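Side-chain contacts in fusarinine C esterase sidJ (Aspergillus fumigatus, PDB 6GUP), which hydrolyses the ester bonds of the siderophore fusarinine C to release fusarinine and iron, but does not cleave triacetylfusarinine C: residues A[301-304]-A[305-309]; A[187-190]-A[191-195]. All coordinates share one frame; numbering follows the deposited sequence.

Contact 1 (A[301-304]-A[305-309]); sequences RWRN and ATDHN
Thr306 carries OG1 beside its own backbone N (chi1 -54°), which turns the hydroxyl back along the helix to the carbonyl of Trp302. Asp307 has a similar first torsion, while Arg303 holds CG anti to its N (chi1 172°) and runs extended to NE. These settings bring the Asp307 carboxylate near the shaft and head of the arginine.

The hydroxyl of Thr306 donates to Trp302 O at 2.6 Å. Trp302 O also accepts Thr306 N at 2.8 Å. The two donors reach it from opposite faces of the carbonyl plane, so one residue grips this oxygen twice. Thr306 is buried, and the bond satisfies its hydroxyl within the helix. The Trp302 ring stacks on Phe265, which Thr306 also touches.

Arg303 and Asp307 make a long salt bridge, with NE and OD2 3.8 Å apart. The guanidinium and carboxylate planes are nearly perpendicular (87°). A water bridges the two groups. It accepts from Arg303 NE at 3.1 Å and donates to Asp307 OD2 at 2.7 Å. The other carboxylate oxygen, OD1, is bound by the backbone N of Trp315. OD2 faces the water and, at long range, the arginine. Together these contacts probably limit rotation of the carboxylate.

At the end of the helix, Asn309 N donates to Asn304 O at 2.9 Å, in the carbonyl plane and on a lone pair. The Asn309 side chain folds back so that OD1 lies 3.6 Å from Asn304 CB. His308 between them has positive phi, and its N makes a weak bond of 3.5 Å to Ala305 O. This is the bond pattern of a Schellman motif, here closing helix 295-307 in the beta-alpha-beta crossover between strands 278-283 and 320-322 of the alpha/beta-hydrolase fold.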
ATOM      1  N   ARG A 301      31.824  11.644  -9.860  1.00 34.53           N
ATOM      2  CA  ARG A 301      31.061  12.647 -10.610  1.00 34.21           C
ATOM      3  C   ARG A 301      29.856  13.174  -9.819  1.00 33.17           C
ATOM      4  O   ARG A 301      29.548  14.366  -9.886  1.00 32.46           O
ATOM      5  CB  ARG A 301      30.623  12.093 -11.969  1.00 34.64           C
ATOM      6  CG  ARG A 301      31.790  11.868 -12.920  1.00 37.47           C
ATOM      7  CD  ARG A 301      31.329  11.371 -14.276  1.00 40.30           C
ATOM      8  NE  ARG A 301      30.646  12.441 -15.007  1.00 41.05           N
ATOM      9  CZ  ARG A 301      29.421  12.387 -15.540  1.00 43.36           C
ATOM     10  NH1 ARG A 301      28.664  11.286 -15.490  1.00 44.38           N
ATOM     11  NH2 ARG A 301      28.949  13.465 -16.164  1.00 44.87           N
ATOM     12  N   TRP A 302      29.188  12.295  -9.070  1.00 32.09           N
ATOM     13  CA  TRP A 302      28.123  12.722  -8.150  1.00 31.81           C
ATOM     14  C   TRP A 302      28.686  13.550  -6.993  1.00 31.87           C
ATOM     15  O   TRP A 302      28.089  14.558  -6.611  1.00 31.72           O
ATOM     16  CB  TRP A 302      27.337  11.529  -7.594  1.00 32.33           C
ATOM     17  CG  TRP A 302      26.515  10.775  -8.609  1.00 33.90           C
ATOM     18  CD1 TRP A 302      26.281  11.117  -9.914  1.00 34.69           C
ATOM     19  CD2 TRP A 302      25.791   9.562  -8.379  1.00 34.44           C
ATOM     20  NE1 TRP A 302      25.473  10.181 -10.513  1.00 35.63           N
ATOM     21  CE2 TRP A 302      25.154   9.217  -9.594  1.00 34.78           C
ATOM     22  CE3 TRP A 302      25.624   8.726  -7.266  1.00 35.06           C
ATOM     23  CZ2 TRP A 302      24.363   8.071  -9.726  1.00 34.22           C
ATOM     24  CZ3 TRP A 302      24.835   7.586  -7.399  1.00 35.18           C
ATOM     25  CH2 TRP A 302      24.214   7.271  -8.622  1.00 34.52           C
ATOM     26  N   ARG A 303      29.826  13.123  -6.445  1.00 31.87           N
ATOM     27  CA  ARG A 303      30.516  13.881  -5.395  1.00 32.72           C
ATOM     28  C   ARG A 303      30.864  15.292  -5.863  1.00 32.75           C
ATOM     29  O   ARG A 303      30.545  16.270  -5.184  1.00 31.91           O
ATOM     30  CB  ARG A 303      31.789  13.157  -4.925  1.00 34.01           C
ATOM     31  CG  ARG A 303      32.642  13.984  -3.970  1.00 35.97           C
ATOM     32  CD  ARG A 303      33.738  13.188  -3.286  1.00 39.46           C
ATOM     33  NE  ARG A 303      34.453  14.031  -2.326  1.00 45.06           N
ATOM     34  CZ  ARG A 303      35.346  13.607  -1.429  1.00 49.55           C
ATOM     35  NH1 ARG A 303      35.672  12.317  -1.330  1.00 50.45           N
ATOM     36  NH2 ARG A 303      35.921  14.489  -0.613  1.00 51.26           N
ATOM     37  N   ASN A 304      31.517  15.381  -7.019  1.00 34.14           N
ATOM     38  CA  ASN A 304      31.948  16.667  -7.580  1.00 36.34           C
ATOM     39  C   ASN A 304      30.776  17.576  -7.969  1.00 35.97           C
ATOM     40  O   ASN A 304      30.874  18.798  -7.839  1.00 36.25           O
ATOM     41  CB  ASN A 304      32.881  16.453  -8.781  1.00 41.07           C
ATOM     42  CG  ASN A 304      34.242  15.900  -8.379  1.00 45.16           C
ATOM     43  OD1 ASN A 304      34.830  16.321  -7.381  1.00 45.94           O
ATOM     44  ND2 ASN A 304      34.754  14.960  -9.166  1.00 47.56           N
ATOM     45  N   ALA A 305      29.680  16.981  -8.442  1.00 35.55           N
ATOM     46  CA  ALA A 305      28.439  17.724  -8.688  1.00 35.75           C
ATOM     47  C   ALA A 305      27.823  18.221  -7.377  1.00 35.71           C
ATOM     48  O   ALA A 305      27.448  19.390  -7.274  1.00 35.20           O
ATOM     49  CB  ALA A 305      27.440  16.866  -9.450  1.00 34.70           C
ATOM     50  N   THR A 306      27.740  17.332  -6.385  1.00 35.72           N
ATOM     51  CA  THR A 306      27.200  17.659  -5.055  1.00 37.01           C
ATOM     52  C   THR A 306      28.025  18.730  -4.329  1.00 37.60           C
ATOM     53  O   THR A 306      27.463  19.666  -3.756  1.00 36.97           O
ATOM     54  CB  THR A 306      27.124  16.400  -4.157  1.00 37.36           C
ATOM     55  OG1 THR A 306      26.391  15.369  -4.827  1.00 35.86           O
ATOM     56  CG2 THR A 306      26.439  16.700  -2.828  1.00 37.08           C
ATOM     57  N   ASP A 307      29.349  18.578  -4.355  1.00 37.89           N
ATOM     58  CA  ASP A 307      30.273  19.494  -3.665  1.00 39.72           C
ATOM     59  C   ASP A 307      30.707  20.712  -4.496  1.00 41.33           C
ATOM     60  O   ASP A 307      31.457  21.554  -3.993  1.00 42.14           O
ATOM     61  CB  ASP A 307      31.522  18.727  -3.191  1.00 38.90           C
ATOM     62  CG  ASP A 307      31.239  17.795  -2.018  1.00 39.01           C
ATOM     63  OD1 ASP A 307      30.134  17.845  -1.431  1.00 37.70           O
ATOM     64  OD2 ASP A 307      32.142  17.006  -1.674  1.00 38.34           O
ATOM     65  N   HIS A 308      30.240  20.809  -5.745  1.00 41.01           N
ATOM     66  CA  HIS A 308      30.595  21.906  -6.656  1.00 41.68           C
ATOM     67  C   HIS A 308      32.117  22.041  -6.837  1.00 44.16           C
ATOM     68  O   HIS A 308      32.672  23.143  -6.777  1.00 44.63           O
ATOM     69  CB  HIS A 308      29.948  23.223  -6.199  1.00 41.33           C
ATOM     70  CG  HIS A 308      28.454  23.204  -6.254  1.00 42.73           C
ATOM     71  ND1 HIS A 308      27.741  23.825  -7.257  1.00 43.93           N
ATOM     72  CD2 HIS A 308      27.538  22.627  -5.442  1.00 43.21           C
ATOM     73  CE1 HIS A 308      26.449  23.639  -7.055  1.00 45.58           C
ATOM     74  NE2 HIS A 308      26.298  22.915  -5.961  1.00 44.94           N
ATOM     75  N   ASN A 309      32.767  20.896  -7.054  1.00 46.20           N
ATOM     76  CA  ASN A 309      34.214  20.802  -7.287  1.00 50.02           C
ATOM     77  C   ASN A 309      35.048  21.400  -6.143  1.00 50.17           C
ATOM     78  O   ASN A 309      35.937  22.227  -6.371  1.00 49.73           O
ATOM     79  CB  ASN A 309      34.587  21.438  -8.635  1.00 53.27           C
ATOM     80  CG  ASN A 309      33.803  20.851  -9.795  1.00 57.17           C
ATOM     81  OD1 ASN A 309      33.894  19.657 -10.079  1.00 58.29           O
ATOM     82  ND2 ASN A 309      33.031  21.692 -10.476  1.00 59.36           N
TER
HETATM   83  O   HOH W   1      34.599  17.103  -2.710  1.00 43.07           O

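Contact 2 (A[187-190]-A[191-195])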
ATOM      1  N   GLU A 187      14.978 -14.034 -26.109  1.00 79.63           N
ATOM      2  CA  GLU A 187      13.582 -14.251 -25.710  1.00 81.67           C
ATOM      3  C   GLU A 187      12.912 -12.968 -25.220  1.00 77.21           C
ATOM      4  O   GLU A 187      11.709 -12.779 -25.409  1.00 77.08           O
ATOM      5  CB  GLU A 187      13.511 -15.278 -24.582  1.00 86.80           C
ATOM      6  CG  GLU A 187      14.176 -16.613 -24.878  1.00 90.57           C
ATOM      7  CD  GLU A 187      14.368 -17.444 -23.627  1.00 94.24           C
ATOM      8  OE1 GLU A 187      13.458 -17.447 -22.772  1.00 94.75           O
ATOM      9  OE2 GLU A 187      15.431 -18.085 -23.490  1.00 94.34           O
ATOM     10  N   ILE A 188      13.694 -12.117 -24.558  1.00 70.86           N
ATOM     11  CA  ILE A 188      13.215 -10.844 -24.005  1.00 64.73           C
ATOM     12  C   ILE A 188      13.021  -9.774 -25.089  1.00 66.15           C
ATOM     13  O   ILE A 188      12.072  -8.989 -25.016  1.00 66.39           O
ATOM     14  CB  ILE A 188      14.169 -10.338 -22.885  1.00 58.33           C
ATOM     15  CG1 ILE A 188      14.011 -11.225 -21.642  1.00 54.86           C
ATOM     16  CG2 ILE A 188      13.892  -8.880 -22.516  1.00 55.02           C
ATOM     17  CD1 ILE A 188      15.135 -11.107 -20.636  1.00 51.83           C
ATOM     18  N   ARG A 189      13.916  -9.750 -26.077  1.00 67.10           N
ATOM     19  CA  ARG A 189      13.917  -8.730 -27.139  1.00 67.30           C
ATOM     20  C   ARG A 189      12.574  -8.523 -27.865  1.00 64.38           C
ATOM     21  O   ARG A 189      12.113  -7.385 -27.960  1.00 65.77           O
ATOM     22  CB  ARG A 189      15.022  -9.024 -28.164  1.00 71.58           C
ATOM     23  CG  ARG A 189      15.202  -7.950 -29.223  1.00 77.08           C
ATOM     24  CD  ARG A 189      16.159  -6.896 -28.717  1.00 82.87           C
ATOM     25  NE  ARG A 189      16.067  -5.647 -29.465  1.00 88.46           N
ATOM     26  CZ  ARG A 189      17.052  -4.755 -29.589  1.00 93.90           C
ATOM     27  NH1 ARG A 189      18.248  -4.956 -29.029  1.00 98.59           N
ATOM     28  NH2 ARG A 189      16.846  -3.647 -30.296  1.00 93.34           N
ATOM     29  N   PRO A 190      11.950  -9.609 -28.382  1.00 61.13           N
ATOM     30  CA  PRO A 190      10.656  -9.466 -29.077  1.00 62.51           C
ATOM     31  C   PRO A 190       9.571  -8.803 -28.228  1.00 63.98           C
ATOM     32  O   PRO A 190       8.732  -8.069 -28.755  1.00 62.72           O
ATOM     33  CB  PRO A 190      10.247 -10.914 -29.387  1.00 63.08           C
ATOM     34  CG  PRO A 190      11.473 -11.731 -29.235  1.00 60.66           C
ATOM     35  CD  PRO A 190      12.341 -11.024 -28.250  1.00 58.71           C
ATOM     36  N   VAL A 191       9.608  -9.070 -26.924  1.00 64.09           N
ATOM     37  CA  VAL A 191       8.643  -8.522 -25.978  1.00 62.47           C
ATOM     38  C   VAL A 191       8.919  -7.033 -25.748  1.00 60.48           C
ATOM     39  O   VAL A 191       7.985  -6.234 -25.705  1.00 57.84           O
ATOM     40  CB  VAL A 191       8.658  -9.297 -24.639  1.00 62.71           C
ATOM     41  CG1 VAL A 191       7.554  -8.801 -23.716  1.00 60.80           C
ATOM     42  CG2 VAL A 191       8.492 -10.794 -24.883  1.00 64.98           C
ATOM     43  N   PHE A 192      10.196  -6.670 -25.610  1.00 59.15           N
ATOM     44  CA  PHE A 192      10.603  -5.269 -25.443  1.00 59.79           C
ATOM     45  C   PHE A 192      10.190  -4.384 -26.622  1.00 62.11           C
ATOM     46  O   PHE A 192       9.710  -3.265 -26.425  1.00 61.28           O
ATOM     47  CB  PHE A 192      12.117  -5.169 -25.254  1.00 57.84           C
ATOM     48  CG  PHE A 192      12.602  -3.771 -25.002  1.00 55.99           C
ATOM     49  CD1 PHE A 192      12.460  -3.203 -23.748  1.00 53.93           C
ATOM     50  CD2 PHE A 192      13.195  -3.021 -26.015  1.00 55.22           C
ATOM     51  CE1 PHE A 192      12.902  -1.920 -23.498  1.00 55.17           C
ATOM     52  CE2 PHE A 192      13.638  -1.728 -25.771  1.00 55.51           C
ATOM     53  CZ  PHE A 192      13.490  -1.175 -24.509  1.00 55.04           C
ATOM     54  N   GLU A 193      10.398  -4.892 -27.835  1.00 65.63           N
ATOM     55  CA  GLU A 193      10.051  -4.169 -29.064  1.00 68.35           C
ATOM     56  C   GLU A 193       8.539  -4.011 -29.216  1.00 65.74           C
ATOM     57  O   GLU A 193       8.061  -2.959 -29.648  1.00 65.32           O
ATOM     58  CB  GLU A 193      10.620  -4.884 -30.296  1.00 73.45           C
ATOM     59  CG  GLU A 193      12.145  -4.942 -30.359  1.00 78.45           C
ATOM     60  CD  GLU A 193      12.803  -3.579 -30.496  1.00 84.28           C
ATOM     61  OE1 GLU A 193      12.284  -2.725 -31.247  1.00 89.22           O
ATOM     62  OE2 GLU A 193      13.852  -3.363 -29.853  1.00 86.20           O
ATOM     63  N   LYS A 194       7.798  -5.062 -28.868  1.00 64.10           N
ATOM     64  CA  LYS A 194       6.335  -5.017 -28.845  1.00 66.06           C
ATOM     65  C   LYS A 194       5.824  -4.047 -27.773  1.00 63.37           C
ATOM     66  O   LYS A 194       4.884  -3.295 -28.025  1.00 62.99           O
ATOM     67  CB  LYS A 194       5.757  -6.419 -28.618  1.00 71.12           C
ATOM     68  CG  LYS A 194       4.260  -6.538 -28.864  1.00 80.10           C
ATOM     69  CD  LYS A 194       3.847  -7.999 -28.986  1.00 89.13           C
ATOM     70  CE  LYS A 194       2.362  -8.208 -28.743  1.00 96.03           C
ATOM     71  NZ  LYS A 194       2.030  -9.658 -28.651  1.00 97.57           N
ATOM     72  N   LEU A 195       6.455  -4.058 -26.597  1.00 59.72           N
ATOM     73  CA  LEU A 195       6.087  -3.149 -25.497  1.00 56.72           C
ATOM     74  C   LEU A 195       6.300  -1.669 -25.834  1.00 57.01           C
ATOM     75  O   LEU A 195       5.463  -0.834 -25.483  1.00 55.71           O
ATOM     76  CB  LEU A 195       6.840  -3.502 -24.203  1.00 55.29           C
ATOM     77  CG  LEU A 195       6.363  -4.722 -23.404  1.00 51.78           C
ATOM     78  CD1 LEU A 195       7.353  -5.032 -22.291  1.00 50.82           C
ATOM     79  CD2 LEU A 195       4.968  -4.515 -22.833  1.00 49.91           C
TER
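Glu193 reaches back one helical turn to Arg189. Its CB lies 3.7 Å from Arg189 O, the carbonyl that also accepts the backbone N of Glu193. CG sits closer to that carbonyl, 3.4 Å from Arg189 O. The chain then bends at chi2 (-65°), which lifts CD off the backbone and towards the guanidinium. CD is 4.0 Å from both NE and NH2 of Arg189. At the tip, Glu193 OE2 accepts from Arg189 NH2 at 3.0 Å and from Arg189 NE at 3.2 Å. Both bonds are weak because the N-H groups point partly past the oxygen. The guanidinium and carboxylate planes are only 15° apart, yet one oxygen does all the bonding to the arginine. OE2 also lies in plane at the edge of the Phe192 ring.

This is an i to i+4 salt bridge on the exposed side of helix 185-205. The helix belongs to the region between strands 159-163 and 278-283, a common place for a lid or cap insertion in alpha/beta hydrolases.

Arg189 meets the glutamate by bending at its own chi2 (87°). Next to it, Pro190 has no N-H to give to the preceding turn, and the helix kinks there. Pro190 O still accepts Lys194 N at 3.2 Å. On the inner side, Ile188 and Phe192 pack against helix 168-178, and Val191 touches Met218 of helix 216-222.

Contact 2 precedes contact 1 along the chain, and the two do not touch. They are about 37 Å apart between centres and about 21 Å between nearest atoms. Contact 1 lies on a crossover helix flanking the central sheet; its centre is about 19 Å from the centre of the chain. The centre of contact 2 is about 28 Å out, on helix 185-205, which packs against helices 168-178, 216-222 and 231-238. Both include an arginine paired with an acid four residues later. The pair is long in contact 1 and closer, though with weak bonds, in contact 2. The likely triad of Ser123, His327 and Asp286 includes no residue of either contact.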